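Local coordinates for protein acyl-CoA dehydrogenase FadE3 (Mycobacterium smegmatis, PDB 4IV6) that belongs to the acyl-CoA dehydrogenase family of flavoproteins and binds dihydroflavine-adenine dinucleotide in pockets built by more than one subunit, at residues B[265-268]-B[269-272]; B[274-278]-B[279-283]; B[349-352]-B[353-357]. One frame throughout, in Å; residues are numbered along the deposited sequence.

Contact 1 of 3, residues B[265-268]-B[269-272]; sequences LRYS and QERE. With FDA (dihydroflavine-adenine dinucleotide), chain C.
Gln-269, Tyr-267 and Glu-270 carry most of this contact over the last turn of helix 234-270. The amide of Gln-269 folds back one turn. Its NE2 gives a nearly straight hydrogen bond to Leu-265 O at 2.9 Å, from above the carbonyl plane. Ser-268 OG reaches the same Leu-265 O from the opposite face, at 2.8 Å. Two side chains therefore hold a carbonyl that the backbone N of Gln-269 meets only weakly.

Glu-270 turns its carboxylate to Arg-266. The bend of the arginine chain at chi3 (51°) brings NH1 round to Glu-270 OE1, 3.1 Å away, in a salt bridge. Glu-270 OE1 lies in the guanidinium plane, but the guanidinium and carboxylate planes are 45° apart.

Tyr-267 and Arg-271 lie side by side and point the same way. Arg-271 CB sits over one ring face as a CH-pi contact, 3.9 Å from the centroid of the Tyr-267 ring. The arginine tip goes on to the dinucleotide diphosphate. Its NE binds FDA O1A at 2.8 Å and its NH2 binds FDA O2P at 2.9 Å.

Arg-271 leaves helical geometry and leads into strand 272-273, which pairs with strand 276-277. His-341, beyond helix 316-340, stacks on Tyr-267, and Val-381 of the second subunit packs on Gln-269.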
# COMPACT_ATOMS: atom_id res chain seq x y z
N LEU B 265 -15.77 -12.86 6.83
CA LEU B 265 -16.49 -13.58 5.78
C LEU B 265 -17.87 -14.00 6.23
O LEU B 265 -18.84 -13.82 5.50
CB LEU B 265 -15.71 -14.80 5.36
CG LEU B 265 -16.32 -15.65 4.25
CD1 LEU B 265 -16.55 -14.86 2.98
CD2 LEU B 265 -15.37 -16.81 3.96
N ARG B 266 -17.95 -14.53 7.45
CA ARG B 266 -19.23 -14.88 8.03
C ARG B 266 -20.12 -13.65 8.17
O ARG B 266 -21.27 -13.66 7.73
CB ARG B 266 -19.08 -15.53 9.39
CG ARG B 266 -20.41 -15.74 10.11
CD ARG B 266 -20.26 -16.47 11.46
NE ARG B 266 -19.23 -15.84 12.31
CZ ARG B 266 -19.30 -14.62 12.85
NH1 ARG B 266 -20.36 -13.80 12.68
NH2 ARG B 266 -18.29 -14.19 13.60
N TYR B 267 -19.61 -12.59 8.79
CA TYR B 267 -20.42 -11.39 8.96
C TYR B 267 -20.94 -10.86 7.63
O TYR B 267 -22.07 -10.41 7.56
CB TYR B 267 -19.64 -10.28 9.66
CG TYR B 267 -20.50 -9.13 10.10
CD1 TYR B 267 -21.36 -9.25 11.20
CD2 TYR B 267 -20.47 -7.92 9.42
CE1 TYR B 267 -22.17 -8.19 11.62
CE2 TYR B 267 -21.26 -6.85 9.82
CZ TYR B 267 -22.12 -6.98 10.91
OH TYR B 267 -22.88 -5.88 11.29
N SER B 268 -20.13 -10.93 6.58
CA SER B 268 -20.48 -10.37 5.26
C SER B 268 -21.64 -11.11 4.57
O SER B 268 -22.25 -10.59 3.62
CB SER B 268 -19.27 -10.39 4.32
OG SER B 268 -19.08 -11.67 3.74
N GLN B 269 -21.93 -12.30 5.07
CA GLN B 269 -23.08 -13.06 4.63
C GLN B 269 -24.30 -12.83 5.54
O GLN B 269 -25.41 -12.98 5.09
CB GLN B 269 -22.71 -14.54 4.61
CG GLN B 269 -21.67 -14.86 3.56
CD GLN B 269 -21.06 -16.23 3.78
OE1 GLN B 269 -21.65 -17.26 3.42
NE2 GLN B 269 -19.92 -16.26 4.43
N GLU B 270 -24.09 -12.47 6.80
CA GLU B 270 -25.18 -12.28 7.74
C GLU B 270 -25.76 -10.87 7.63
O GLU B 270 -26.93 -10.71 7.66
CB GLU B 270 -24.70 -12.53 9.17
CG GLU B 270 -24.34 -13.98 9.43
CD GLU B 270 -23.66 -14.20 10.78
OE1 GLU B 270 -23.16 -13.22 11.39
OE2 GLU B 270 -23.59 -15.37 11.22
N ARG B 271 -24.92 -9.86 7.51
CA ARG B 271 -25.34 -8.48 7.43
C ARG B 271 -25.72 -8.15 5.99
O ARG B 271 -24.98 -8.49 5.05
CB ARG B 271 -24.19 -7.57 7.86
CG ARG B 271 -24.49 -6.09 7.88
CD ARG B 271 -25.59 -5.72 8.87
NE ARG B 271 -25.52 -4.30 9.23
CZ ARG B 271 -26.20 -3.74 10.23
NH1 ARG B 271 -27.04 -4.45 10.97
NH2 ARG B 271 -26.03 -2.47 10.49
N GLU B 272 -26.86 -7.43 5.85
CA GLU B 272 -27.35 -6.99 4.55
C GLU B 272 -27.50 -5.47 4.54
O GLU B 272 -27.69 -4.85 5.59
CB GLU B 272 -28.69 -7.67 4.18
CG GLU B 272 -28.61 -9.19 4.15
CD GLU B 272 -29.75 -9.86 3.40
OE1 GLU B 272 -30.61 -9.15 2.83
OE2 GLU B 272 -29.77 -11.11 3.36
PA FDA C . -23.14 -1.24 7.52
O1A FDA C . -23.78 -2.45 8.12
O2A FDA C . -23.90 -0.22 6.72
O5B FDA C . -21.92 -1.72 6.61
C5B FDA C . -21.09 -2.84 6.94
C4B FDA C . -19.94 -2.90 5.93
O4B FDA C . -20.51 -2.97 4.61
C3B FDA C . -19.08 -1.65 5.96
O3B FDA C . -17.79 -2.03 5.52
C2B FDA C . -19.73 -0.78 4.89
O2B FDA C . -18.87 0.20 4.36
C1B FDA C . -20.12 -1.82 3.88
N9A FDA C . -21.24 -1.39 3.06
C8A FDA C . -22.52 -1.28 3.46
N7A FDA C . -23.27 -0.88 2.42
C5A FDA C . -22.46 -0.75 1.32
C6A FDA C . -22.61 -0.32 -0.08
N6A FDA C . -23.84 0.03 -0.57
N1A FDA C . -21.50 -0.32 -0.85
C2A FDA C . -20.29 -0.66 -0.38
N3A FDA C . -20.07 -1.04 0.91
C4A FDA C . -21.11 -1.09 1.77
N1 FDA C . -24.24 7.30 14.14
C2 FDA C . -25.12 8.26 14.48
O2 FDA C . -26.21 8.35 13.86
N3 FDA C . -24.83 9.14 15.44
C4 FDA C . -23.69 9.10 16.15
O4 FDA C . -23.49 9.91 17.04
C4X FDA C . -22.69 8.09 15.86
N5 FDA C . -21.52 7.96 16.51
C5X FDA C . -20.88 6.76 16.46
C6 FDA C . -19.93 6.40 17.43
C7 FDA C . -19.26 5.20 17.37
C7M FDA C . -18.27 4.83 18.43
C8 FDA C . -19.53 4.32 16.32
C8M FDA C . -18.85 3.01 16.16
C9 FDA C . -20.44 4.66 15.36
C9A FDA C . -21.14 5.85 15.42
N10 FDA C . -22.12 6.16 14.42
C10 FDA C . -23.05 7.16 14.77
C1' FDA C . -22.66 5.07 13.61
C2' FDA C . -21.83 5.02 12.34
O2' FDA C . -22.04 6.19 11.54
C3' FDA C . -22.17 3.70 11.64
O3' FDA C . -21.44 2.63 12.29
C4' FDA C . -21.79 3.76 10.18
O4' FDA C . -22.82 4.48 9.53
C5' FDA C . -21.69 2.40 9.51
O5' FDA C . -22.86 1.70 9.77
P FDA C . -23.04 0.15 9.99
O1P FDA C . -22.19 -0.29 11.12
O2P FDA C . -24.51 0.02 10.09
O3P FDA C . -22.38 -0.42 8.64

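Contact 2 of 3, residues B[274-278]-B[279-283]. With FDA (dihydroflavine-adenine dinucleotide), chain C.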
# COMPACT_ATOMS: atom_id res chain seq x y z
N PHE B 274 -28.97 -2.33 1.53
CA PHE B 274 -29.46 -1.96 0.19
C PHE B 274 -30.00 -3.18 -0.53
O PHE B 274 -29.83 -3.31 -1.70
CB PHE B 274 -28.37 -1.26 -0.63
CG PHE B 274 -27.86 -0.02 0.02
CD1 PHE B 274 -26.83 -0.07 0.93
CD2 PHE B 274 -28.47 1.20 -0.23
CE1 PHE B 274 -26.37 1.08 1.54
CE2 PHE B 274 -28.03 2.36 0.39
CZ PHE B 274 -26.98 2.30 1.26
N GLY B 275 -30.63 -4.09 0.22
CA GLY B 275 -31.29 -5.24 -0.38
C GLY B 275 -30.44 -6.50 -0.56
O GLY B 275 -30.94 -7.48 -1.10
N LYS B 276 -29.18 -6.50 -0.12
CA LYS B 276 -28.38 -7.73 -0.24
C LYS B 276 -27.29 -7.93 0.81
O LYS B 276 -26.89 -6.97 1.48
CB LYS B 276 -27.78 -7.85 -1.64
CG LYS B 276 -26.93 -6.71 -2.05
CD LYS B 276 -26.80 -6.67 -3.58
CE LYS B 276 -25.74 -5.64 -3.95
NZ LYS B 276 -25.24 -5.74 -5.35
N PRO B 277 -26.83 -9.18 0.94
CA PRO B 277 -25.65 -9.50 1.77
C PRO B 277 -24.50 -8.60 1.36
O PRO B 277 -24.29 -8.38 0.17
CB PRO B 277 -25.35 -10.97 1.44
CG PRO B 277 -26.66 -11.53 1.01
CD PRO B 277 -27.39 -10.40 0.32
N ILE B 278 -23.82 -8.04 2.34
CA ILE B 278 -22.85 -7.00 2.07
C ILE B 278 -21.68 -7.46 1.24
O ILE B 278 -21.08 -6.62 0.56
CB ILE B 278 -22.37 -6.26 3.33
CG1 ILE B 278 -21.74 -7.20 4.35
CG2 ILE B 278 -23.49 -5.44 3.92
CD1 ILE B 278 -21.00 -6.48 5.47
N TRP B 279 -21.33 -8.76 1.26
CA TRP B 279 -20.27 -9.25 0.36
C TRP B 279 -20.56 -8.99 -1.11
O TRP B 279 -19.64 -8.91 -1.91
CB TRP B 279 -19.98 -10.74 0.55
CG TRP B 279 -21.01 -11.71 0.02
CD1 TRP B 279 -22.04 -12.27 0.72
CD2 TRP B 279 -21.08 -12.25 -1.30
NE1 TRP B 279 -22.73 -13.15 -0.07
CE2 TRP B 279 -22.17 -13.16 -1.31
CE3 TRP B 279 -20.29 -12.11 -2.46
CZ2 TRP B 279 -22.52 -13.89 -2.45
CZ3 TRP B 279 -20.65 -12.83 -3.60
CH2 TRP B 279 -21.75 -13.69 -3.59
N GLN B 280 -21.83 -8.84 -1.45
CA GLN B 280 -22.22 -8.61 -2.83
C GLN B 280 -22.03 -7.15 -3.24
O GLN B 280 -22.21 -6.83 -4.41
CB GLN B 280 -23.67 -9.06 -3.10
CG GLN B 280 -23.94 -10.54 -2.81
CD GLN B 280 -25.34 -10.96 -3.15
OE1 GLN B 280 -26.18 -10.16 -3.56
NE2 GLN B 280 -25.63 -12.23 -2.95
N HIS B 281 -21.71 -6.26 -2.31
CA HIS B 281 -21.17 -4.92 -2.71
C HIS B 281 -19.67 -5.13 -2.98
O HIS B 281 -18.94 -5.65 -2.11
CB HIS B 281 -21.36 -3.86 -1.63
CG HIS B 281 -22.77 -3.71 -1.19
ND1 HIS B 281 -23.80 -3.44 -2.06
CD2 HIS B 281 -23.33 -3.81 0.04
CE1 HIS B 281 -24.93 -3.40 -1.39
NE2 HIS B 281 -24.67 -3.60 -0.12
N GLN B 282 -19.24 -4.75 -4.17
CA GLN B 282 -17.84 -4.96 -4.58
C GLN B 282 -16.83 -4.40 -3.58
O GLN B 282 -15.79 -4.99 -3.36
CB GLN B 282 -17.57 -4.38 -6.00
CG GLN B 282 -18.30 -5.19 -7.08
CD GLN B 282 -18.16 -4.65 -8.47
OE1 GLN B 282 -17.63 -3.55 -8.70
NE2 GLN B 282 -18.68 -5.41 -9.43
N SER B 283 -17.13 -3.27 -2.96
CA SER B 283 -16.18 -2.70 -1.99
C SER B 283 -15.88 -3.68 -0.87
O SER B 283 -14.75 -3.80 -0.41
CB SER B 283 -16.72 -1.40 -1.41
OG SER B 283 -17.04 -0.47 -2.43
PA FDA C . -23.14 -1.24 7.52
O1A FDA C . -23.78 -2.45 8.12
O2A FDA C . -23.90 -0.22 6.72
O5B FDA C . -21.92 -1.72 6.61
C5B FDA C . -21.09 -2.84 6.94
C4B FDA C . -19.94 -2.90 5.93
O4B FDA C . -20.51 -2.97 4.61
C3B FDA C . -19.08 -1.65 5.96
O3B FDA C . -17.79 -2.03 5.52
C2B FDA C . -19.73 -0.78 4.89
O2B FDA C . -18.87 0.20 4.36
C1B FDA C . -20.12 -1.82 3.88
N9A FDA C . -21.24 -1.39 3.06
C8A FDA C . -22.52 -1.28 3.46
N7A FDA C . -23.27 -0.88 2.42
C5A FDA C . -22.46 -0.75 1.32
C6A FDA C . -22.61 -0.32 -0.08
N6A FDA C . -23.84 0.03 -0.57
N1A FDA C . -21.50 -0.32 -0.85
C2A FDA C . -20.29 -0.66 -0.38
N3A FDA C . -20.07 -1.04 0.91
C4A FDA C . -21.11 -1.09 1.77
N1 FDA C . -24.24 7.30 14.14
C2 FDA C . -25.12 8.26 14.48
O2 FDA C . -26.21 8.35 13.86
N3 FDA C . -24.83 9.14 15.44
C4 FDA C . -23.69 9.10 16.15
O4 FDA C . -23.49 9.91 17.04
C4X FDA C . -22.69 8.09 15.86
N5 FDA C . -21.52 7.96 16.51
C5X FDA C . -20.88 6.76 16.46
C6 FDA C . -19.93 6.40 17.43
C7 FDA C . -19.26 5.20 17.37
C7M FDA C . -18.27 4.83 18.43
C8 FDA C . -19.53 4.32 16.32
C8M FDA C . -18.85 3.01 16.16
C9 FDA C . -20.44 4.66 15.36
C9A FDA C . -21.14 5.85 15.42
N10 FDA C . -22.12 6.16 14.42
C10 FDA C . -23.05 7.16 14.77
C1' FDA C . -22.66 5.07 13.61
C2' FDA C . -21.83 5.02 12.34
O2' FDA C . -22.04 6.19 11.54
C3' FDA C . -22.17 3.70 11.64
O3' FDA C . -21.44 2.63 12.29
C4' FDA C . -21.79 3.76 10.18
O4' FDA C . -22.82 4.48 9.53
C5' FDA C . -21.69 2.40 9.51
O5' FDA C . -22.86 1.70 9.77
P FDA C . -23.04 0.15 9.99
O1P FDA C . -22.19 -0.29 11.12
O2P FDA C . -24.51 0.02 10.09
O3P FDA C . -22.38 -0.42 8.64
O HOH W 1 -23.70 -3.04 -4.72
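Lys-276 reaches across the turn to Gln-280 and His-281, and its side chain can be followed atom by atom. CB lies 3.4 Å from Gln-280 OE1. CG passes between that oxygen and His-281 CE1. CD runs by Gln-280 OE1 and Gln-280 CB. CE comes against the imidazole, 3.5 Å from His-281 ND1. NZ ends near Gln-280 O in a weak hydrogen bond. It also has a weak bond to a water, which lies in the ring plane of His-281, 2.7 Å from His-281 ND1. The first torsion (58°) sets CG between the backbone N and carbonyl carbon, and the chain beyond is extended, which carries NZ to the far end of the turn.

Pro-277 O accepts from Gln-280 N at 3.0 Å, and Ile-278 O accepts from His-281 N, also at 3.0 Å. These bonds shape the 3-10 turn that leads to helix 282-310, with His-281 at its N-cap position. Pro-277 CB comes obliquely to the indole, 3.6 Å from Trp-279 CD1.

The adenine lies over one face of the His-281 ring, with His-281 CD2 3.4 Å from FDA C5A. Phe-274 CD1 approaches the amino group, 3.3 Å from FDA N6A. Ile-278 CD1 packs by the ribose. Ser-273 OG is hydrogen-bonded to His-281 NE2.

The chemistry is mixed. Both imidazole nitrogens have polar partners, which probably fix the ring's rotation, while one face of the ring lies against the adenine.

Contact 3 of 3, residues B[349-352]-B[353-357]; sequences EYDV and ERYFR
Asp-351 and Val-352 meet Tyr-355 at the first turn of helix 352-364, in the helical C-terminal domain of the acyl-CoA dehydrogenase fold. The tight part is the tyrosine ring. Asp-351 O sits over the centre of one face, 3.5 Å above the plane. Tyr-355 OH passes 3.4 Å from Asp-351 CB and bonds to Asp-263 of helix 234-270. Val-352 CG1 touches Tyr-355 CD2 more loosely. Backbone bonds to Asp-351 O are weak. Phe-356 N to Val-352 O, at 3.1 Å, is the first firm one.

The other side is looser and bridged by water. Asp-351 and Arg-354 point the same way, but OD1 of Asp-351 and NH2 of Arg-354 stay 4.0 Å apart, beyond a salt bridge. One water joins them, giving to Asp-351 OD1 and accepting from Arg-354 NH2. Arg-31 pairs directly with Asp-351, and Gly-81 O takes Arg-354 NH1. A second water lies near Tyr-350 O and Glu-353 OE1.

Glu-353 bends at chi2 (89°), which swings its carboxylate to Arg-357. That guanidinium grips it side-on: Arg-357 NE meets Glu-353 OE2 at 2.9 Å, and Arg-357 NH2 meets Glu-353 OE1 at 3.0 Å.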
# COMPACT_ATOMS: atom_id res chain seq x y z
N GLU B 349 -17.83 -6.14 22.16
CA GLU B 349 -18.74 -7.29 22.13
C GLU B 349 -18.57 -8.14 20.86
O GLU B 349 -19.09 -9.26 20.79
CB GLU B 349 -20.20 -6.84 22.30
CG GLU B 349 -20.47 -6.42 23.74
CD GLU B 349 -21.77 -5.64 23.99
OE1 GLU B 349 -22.04 -5.41 25.19
OE2 GLU B 349 -22.49 -5.22 23.05
N TYR B 350 -17.82 -7.63 19.89
CA TYR B 350 -17.37 -8.40 18.73
C TYR B 350 -15.87 -8.67 18.89
O TYR B 350 -15.21 -8.05 19.74
CB TYR B 350 -17.66 -7.61 17.43
CG TYR B 350 -19.13 -7.47 17.15
CD1 TYR B 350 -19.93 -6.66 17.94
CD2 TYR B 350 -19.74 -8.19 16.12
CE1 TYR B 350 -21.27 -6.55 17.71
CE2 TYR B 350 -21.12 -8.09 15.88
CZ TYR B 350 -21.87 -7.25 16.69
OH TYR B 350 -23.21 -7.09 16.50
N ASP B 351 -15.35 -9.62 18.14
CA ASP B 351 -14.00 -10.14 18.38
C ASP B 351 -12.92 -9.46 17.52
O ASP B 351 -11.74 -9.56 17.83
CB ASP B 351 -13.97 -11.65 18.14
CG ASP B 351 -14.79 -12.43 19.19
OD1 ASP B 351 -15.00 -11.92 20.30
OD2 ASP B 351 -15.21 -13.56 18.88
N VAL B 352 -13.33 -8.80 16.44
CA VAL B 352 -12.37 -8.27 15.49
C VAL B 352 -11.49 -7.19 16.14
O VAL B 352 -10.35 -7.04 15.75
CB VAL B 352 -12.99 -7.81 14.14
CG1 VAL B 352 -13.47 -9.02 13.33
CG2 VAL B 352 -14.16 -6.84 14.32
N GLU B 353 -12.00 -6.45 17.12
CA GLU B 353 -11.17 -5.46 17.80
C GLU B 353 -10.04 -6.10 18.56
O GLU B 353 -8.96 -5.55 18.64
CB GLU B 353 -11.99 -4.56 18.73
CG GLU B 353 -12.56 -5.26 19.96
CD GLU B 353 -11.64 -5.25 21.17
OE1 GLU B 353 -11.72 -6.21 21.98
OE2 GLU B 353 -10.88 -4.29 21.34
N ARG B 354 -10.26 -7.30 19.09
CA ARG B 354 -9.21 -8.02 19.78
C ARG B 354 -8.11 -8.44 18.79
O ARG B 354 -6.92 -8.31 19.10
CB ARG B 354 -9.75 -9.25 20.51
CG ARG B 354 -8.69 -9.89 21.37
CD ARG B 354 -8.79 -11.37 21.49
NE ARG B 354 -10.12 -11.99 21.45
CZ ARG B 354 -10.29 -13.23 21.00
NH1 ARG B 354 -9.23 -13.94 20.54
NH2 ARG B 354 -11.49 -13.80 21.01
N TYR B 355 -8.49 -8.98 17.63
CA TYR B 355 -7.46 -9.36 16.65
C TYR B 355 -6.64 -8.15 16.24
O TYR B 355 -5.45 -8.26 16.02
CB TYR B 355 -8.04 -10.07 15.42
CG TYR B 355 -9.10 -11.10 15.72
CD1 TYR B 355 -8.93 -12.04 16.73
CD2 TYR B 355 -10.27 -11.14 14.96
CE1 TYR B 355 -9.92 -12.99 16.99
CE2 TYR B 355 -11.25 -12.07 15.22
CZ TYR B 355 -11.07 -12.99 16.22
OH TYR B 355 -12.05 -13.92 16.41
N PHE B 356 -7.31 -7.02 16.10
CA PHE B 356 -6.69 -5.76 15.72
C PHE B 356 -5.66 -5.34 16.79
O PHE B 356 -4.59 -4.88 16.47
CB PHE B 356 -7.79 -4.69 15.53
CG PHE B 356 -7.29 -3.31 15.21
CD1 PHE B 356 -6.94 -2.96 13.91
CD2 PHE B 356 -7.23 -2.33 16.19
CE1 PHE B 356 -6.51 -1.66 13.62
CE2 PHE B 356 -6.81 -1.05 15.89
CZ PHE B 356 -6.45 -0.71 14.61
N ARG B 357 -6.01 -5.52 18.06
CA ARG B 357 -5.09 -5.17 19.16
C ARG B 357 -3.95 -6.18 19.30
O ARG B 357 -2.89 -5.83 19.76
CB ARG B 357 -5.86 -5.12 20.50
CG ARG B 357 -6.75 -3.91 20.71
CD ARG B 357 -7.30 -3.90 22.12
NE ARG B 357 -8.27 -4.96 22.34
CZ ARG B 357 -8.07 -6.09 23.02
NH1 ARG B 357 -6.92 -6.33 23.63
NH2 ARG B 357 -9.07 -6.95 23.16
O HOH W 2 -13.21 -8.46 21.70
O HOH W 3 -13.69 -12.96 22.32

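In the fold
The three contacts follow one another along the chain within the C-terminal domain. Contact 1 ends helix 234-270, and contact 2 leads into helix 282-310. Strands 272-273 and 276-277, which the two contacts share, form a small hairpin. Their centres are about 9 Å apart, and they touch: Arg-271 O is 3.0 Å from Ile-278 N, a probable hydrogen bond. Both meet the same dinucleotide, contact 1 at its diphosphate and contact 2 at its adenine. Contact 3 starts helix 352-364, with its centre about 16 Å from that of contact 1 and 23 Å from that of contact 2. Residues of the third subunit reach all three, so this region belongs to the subunit interface.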